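Long-range contact in mandelate racemase/muconate lactonizing enzyme family protein (Roseovarius sp. TM1035, PDB 3T9P), which probably works as an isomerase or related enzyme of the mandelate racemase/muconate lactonizing branch of the enolase superfamily, its exact substrate unknown: residues L269-Y283 / A300-V314. Residues are numbered along the deposited sequence; the frame is centred on the assembly and turned at random.
Sequences LDRGAVDIVQPDVMY and AGLPVTPHAANLSLV. With FMT (formic acid), chain E.
Val277 and Val304 lie on neighbouring backbones that run the same way and are joined by a single bridge: Val277 N donates to Pro303 O (3.2 Å), and Val277 O takes the amide of Thr305. Two residues on in each segment, His307 N bonds to Pro279 O, approaching from above the carbonyl plane. Pro303 and Pro306 have no N-H to give, and none is needed there, since the donors to 269-283 are Thr305 and His307. Branched residues, mostly apolar, pack beside the bridge. Val277 CG2 meets Val304 CG2 at 3.7 Å, Ile276 CG2 lies against the CB and OG1 of Thr305, and Leu302 CD1 slips past Leu269 CD2. Farther along, Met282, bent at chi2, lays its thioether against Val314.

Asp280 and His307 carry the polar centre. Both have CG anti to the backbone N (chi1 176° and 163°), which brings carboxylate and imidazole together. His307 ND1 donates to the anti lone pair of Asp280 OD2 at 2.5 Å, nearly in the ring plane, while the carboxylate is twisted 43° from the ring. A water linked to Ala309 N also donates to OD2, and Asp280 OD1 caps the following helical turn by accepting from Tyr283 N (2.9 Å). With an alanine here, ND1 would probably lose its acceptor, the imidazole would be freer to turn and the helix start would lack its cap. Beside the imidazole, Tyr283 OH donates to a formic acid, probably from the crystallisation liquor, that Lys94 of the second subunit also binds. Strand 276-277, helix 287-299 and the extended, parallel run about Val304 form a right-handed beta-alpha-beta crossover of the enolase-superfamily barrel, and the Asp280-His307 pair beyond them is consistent with the His-Asp dyad of mandelate racemase.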
# COMPACT_ATOMS: atom_id res chain seq x y z
N LEU A 269 17.46 2.88 2.50
CA LEU A 269 18.59 3.32 3.27
C LEU A 269 19.65 2.22 3.41
O LEU A 269 20.79 2.46 3.27
CB LEU A 269 18.16 3.90 4.62
CG LEU A 269 17.35 5.20 4.63
CD1 LEU A 269 16.88 5.53 6.01
CD2 LEU A 269 18.12 6.35 4.04
N ASP A 270 19.21 0.99 3.63
CA ASP A 270 20.08 -0.17 3.81
C ASP A 270 20.90 -0.40 2.57
O ASP A 270 22.02 -0.75 2.66
CB ASP A 270 19.28 -1.44 4.04
CG ASP A 270 18.76 -1.59 5.42
OD1 ASP A 270 19.04 -0.81 6.32
OD2 ASP A 270 18.00 -2.52 5.56
N ARG A 271 20.28 -0.23 1.41
CA ARG A 271 20.89 -0.39 0.14
C ARG A 271 21.66 0.83 -0.35
O ARG A 271 22.24 0.78 -1.38
CB ARG A 271 19.85 -0.78 -0.89
CG ARG A 271 19.12 -2.05 -0.62
CD ARG A 271 20.00 -3.26 -0.44
NE ARG A 271 19.21 -4.49 -0.40
CZ ARG A 271 18.58 -4.97 -1.46
NH1 ARG A 271 18.64 -4.33 -2.60
NH2 ARG A 271 17.88 -6.10 -1.41
N GLY A 272 21.62 1.92 0.39
CA GLY A 272 22.25 3.16 0.04
C GLY A 272 21.78 3.68 -1.30
O GLY A 272 22.57 4.05 -2.10
N ALA A 273 20.49 3.63 -1.54
CA ALA A 273 19.91 4.07 -2.78
C ALA A 273 20.03 5.57 -3.14
O ALA A 273 20.20 5.91 -4.26
CB ALA A 273 18.49 3.60 -2.94
N VAL A 274 19.91 6.43 -2.15
CA VAL A 274 19.85 7.83 -2.38
C VAL A 274 20.80 8.69 -1.55
O VAL A 274 21.12 8.36 -0.46
CB VAL A 274 18.42 8.32 -2.16
CG1 VAL A 274 17.46 7.58 -3.08
CG2 VAL A 274 18.02 8.11 -0.74
N ASP A 275 21.21 9.81 -2.11
CA ASP A 275 21.89 10.84 -1.36
C ASP A 275 20.92 11.78 -0.56
O ASP A 275 21.32 12.43 0.46
CB ASP A 275 22.59 11.70 -2.36
CG ASP A 275 23.68 10.96 -3.06
OD1 ASP A 275 24.60 10.49 -2.37
OD2 ASP A 275 23.66 10.91 -4.31
N ILE A 276 19.65 11.89 -1.05
CA ILE A 276 18.67 12.86 -0.48
C ILE A 276 17.28 12.18 -0.42
O ILE A 276 16.90 11.56 -1.40
CB ILE A 276 18.52 14.09 -1.36
CG1 ILE A 276 19.85 14.88 -1.49
CG2 ILE A 276 17.35 14.96 -0.89
CD1 ILE A 276 19.87 15.98 -2.47
N VAL A 277 16.60 12.21 0.74
CA VAL A 277 15.29 11.47 0.88
C VAL A 277 14.18 12.51 0.65
O VAL A 277 14.37 13.66 1.00
CB VAL A 277 15.06 10.78 2.27
CG1 VAL A 277 16.20 9.64 2.52
CG2 VAL A 277 15.03 11.74 3.37
N GLN A 278 13.04 12.06 0.09
CA GLN A 278 12.04 13.03 -0.42
C GLN A 278 10.68 12.50 -0.09
O GLN A 278 9.91 12.29 -1.02
CB GLN A 278 12.16 13.11 -1.97
CG GLN A 278 13.50 13.67 -2.34
CD GLN A 278 13.53 14.21 -3.72
OE1 GLN A 278 13.49 13.39 -4.65
NE2 GLN A 278 13.69 15.58 -3.87
N PRO A 279 10.37 12.28 1.22
CA PRO A 279 9.01 11.83 1.55
C PRO A 279 8.03 12.94 1.11
O PRO A 279 8.44 14.14 1.01
CB PRO A 279 9.02 11.79 3.13
CG PRO A 279 10.05 12.81 3.53
CD PRO A 279 11.15 12.66 2.42
N ASP A 280 6.78 12.59 1.00
CA ASP A 280 5.73 13.53 0.73
C ASP A 280 4.82 13.45 1.92
O ASP A 280 4.33 12.37 2.25
CB ASP A 280 4.96 13.08 -0.57
CG ASP A 280 3.72 13.98 -0.89
OD1 ASP A 280 2.73 13.92 -0.17
OD2 ASP A 280 3.79 14.74 -1.90
N VAL A 281 4.56 14.60 2.55
CA VAL A 281 3.81 14.60 3.85
C VAL A 281 2.46 13.80 3.70
O VAL A 281 2.00 13.00 4.59
CB VAL A 281 3.63 16.07 4.36
CG1 VAL A 281 2.61 16.11 5.58
CG2 VAL A 281 4.91 16.57 4.78
N MET A 282 1.78 14.08 2.61
CA MET A 282 0.38 13.60 2.42
C MET A 282 0.42 12.12 2.00
O MET A 282 -0.44 11.39 2.41
CB MET A 282 -0.36 14.36 1.27
CG MET A 282 -0.94 15.67 1.66
SD MET A 282 -0.27 16.63 3.08
CE MET A 282 -1.71 17.71 3.41
N TYR A 283 1.40 11.66 1.18
CA TYR A 283 1.45 10.22 0.88
C TYR A 283 1.95 9.41 2.07
O TYR A 283 1.77 8.17 2.14
CB TYR A 283 2.39 9.95 -0.32
CG TYR A 283 1.98 10.55 -1.61
CD1 TYR A 283 0.64 10.63 -1.97
CD2 TYR A 283 2.96 10.97 -2.56
CE1 TYR A 283 0.23 11.16 -3.24
CE2 TYR A 283 2.60 11.45 -3.81
CZ TYR A 283 1.23 11.55 -4.13
OH TYR A 283 0.89 12.03 -5.35
N ALA A 300 21.09 8.03 9.09
CA ALA A 300 21.90 7.65 7.99
C ALA A 300 22.75 8.81 7.48
O ALA A 300 23.38 8.68 6.45
CB ALA A 300 21.03 7.08 6.83
N GLY A 301 22.70 9.96 8.10
CA GLY A 301 23.43 11.09 7.61
C GLY A 301 23.01 11.79 6.31
O GLY A 301 23.82 12.40 5.65
N LEU A 302 21.72 11.73 5.98
CA LEU A 302 21.15 12.27 4.76
C LEU A 302 20.15 13.41 5.00
O LEU A 302 19.40 13.37 5.93
CB LEU A 302 20.48 11.18 3.93
CG LEU A 302 21.25 9.92 3.56
CD1 LEU A 302 20.45 8.92 2.87
CD2 LEU A 302 22.58 10.05 2.89
N PRO A 303 20.18 14.41 4.14
CA PRO A 303 19.25 15.52 4.18
C PRO A 303 17.85 15.16 3.66
O PRO A 303 17.73 14.24 2.95
CB PRO A 303 19.90 16.53 3.24
CG PRO A 303 20.66 15.82 2.38
CD PRO A 303 20.99 14.49 2.94
N VAL A 304 16.86 15.96 4.01
CA VAL A 304 15.50 15.71 3.61
C VAL A 304 15.07 16.87 2.69
O VAL A 304 14.97 18.05 3.15
CB VAL A 304 14.60 15.71 4.80
CG1 VAL A 304 13.15 15.45 4.40
CG2 VAL A 304 15.09 14.55 5.74
N THR A 305 14.71 16.49 1.45
CA THR A 305 14.17 17.55 0.55
C THR A 305 12.78 17.03 0.11
O THR A 305 12.69 16.35 -0.90
CB THR A 305 15.16 17.82 -0.62
OG1 THR A 305 16.40 18.35 -0.09
CG2 THR A 305 14.63 18.90 -1.59
N PRO A 306 11.73 17.34 0.88
CA PRO A 306 10.40 16.65 0.70
C PRO A 306 9.74 16.99 -0.69
O PRO A 306 10.15 18.01 -1.39
CB PRO A 306 9.52 17.29 1.78
CG PRO A 306 10.54 17.94 2.81
CD PRO A 306 11.68 18.42 1.93
N HIS A 307 8.85 16.12 -1.11
CA HIS A 307 8.15 16.25 -2.40
C HIS A 307 6.85 16.97 -2.06
O HIS A 307 6.14 16.57 -1.07
CB HIS A 307 7.89 14.84 -2.94
CG HIS A 307 6.86 14.83 -4.04
ND1 HIS A 307 5.51 14.92 -3.76
CD2 HIS A 307 6.98 14.83 -5.39
CE1 HIS A 307 4.83 14.90 -4.89
NE2 HIS A 307 5.69 14.84 -5.89
N ALA A 308 6.48 18.01 -2.85
CA ALA A 308 5.23 18.72 -2.69
C ALA A 308 4.93 19.18 -4.11
O ALA A 308 5.55 20.12 -4.56
CB ALA A 308 5.38 20.03 -1.73
N ALA A 309 3.91 18.63 -4.73
CA ALA A 309 3.82 18.86 -6.19
C ALA A 309 2.61 19.67 -6.61
O ALA A 309 2.40 19.85 -7.80
CB ALA A 309 3.91 17.52 -6.94
N ASN A 310 1.86 20.24 -5.64
CA ASN A 310 0.76 21.11 -5.96
C ASN A 310 0.50 22.09 -4.84
O ASN A 310 1.03 21.91 -3.73
CB ASN A 310 -0.52 20.30 -6.36
CG ASN A 310 -1.01 19.41 -5.26
OD1 ASN A 310 -1.44 19.86 -4.23
ND2 ASN A 310 -0.92 18.07 -5.48
N LEU A 311 -0.37 23.07 -5.10
CA LEU A 311 -0.68 24.04 -4.10
C LEU A 311 -1.96 23.73 -3.32
O LEU A 311 -2.67 24.67 -2.89
CB LEU A 311 -0.59 25.49 -4.63
CG LEU A 311 0.78 25.81 -5.31
CD1 LEU A 311 0.83 27.30 -5.86
CD2 LEU A 311 1.92 25.60 -4.31
N SER A 312 -2.19 22.42 -3.06
CA SER A 312 -3.10 22.10 -1.99
C SER A 312 -2.39 22.38 -0.65
O SER A 312 -1.38 23.05 -0.65
CB SER A 312 -3.55 20.68 -2.13
OG SER A 312 -2.52 19.79 -1.74
N LEU A 313 -2.87 21.86 0.47
CA LEU A 313 -2.23 22.11 1.75
C LEU A 313 -0.77 21.48 1.84
O LEU A 313 0.04 21.81 2.71
CB LEU A 313 -3.12 21.50 2.82
CG LEU A 313 -2.65 21.89 4.23
CD1 LEU A 313 -2.83 23.32 4.45
CD2 LEU A 313 -3.33 21.00 5.32
N VAL A 314 -0.54 20.47 1.01
CA VAL A 314 0.76 19.76 1.06
C VAL A 314 1.95 20.77 1.05
O VAL A 314 2.95 20.56 1.71
CB VAL A 314 0.86 18.66 -0.04
CG1 VAL A 314 0.87 19.27 -1.49
CG2 VAL A 314 2.16 17.72 0.19
C FMT E . 2.33 14.22 -7.39
O1 FMT E . 2.01 14.23 -8.64
O2 FMT E . 2.75 13.23 -6.79
O HOH W 1 2.20 16.42 -3.52
O HOH W 2 5.78 16.91 1.66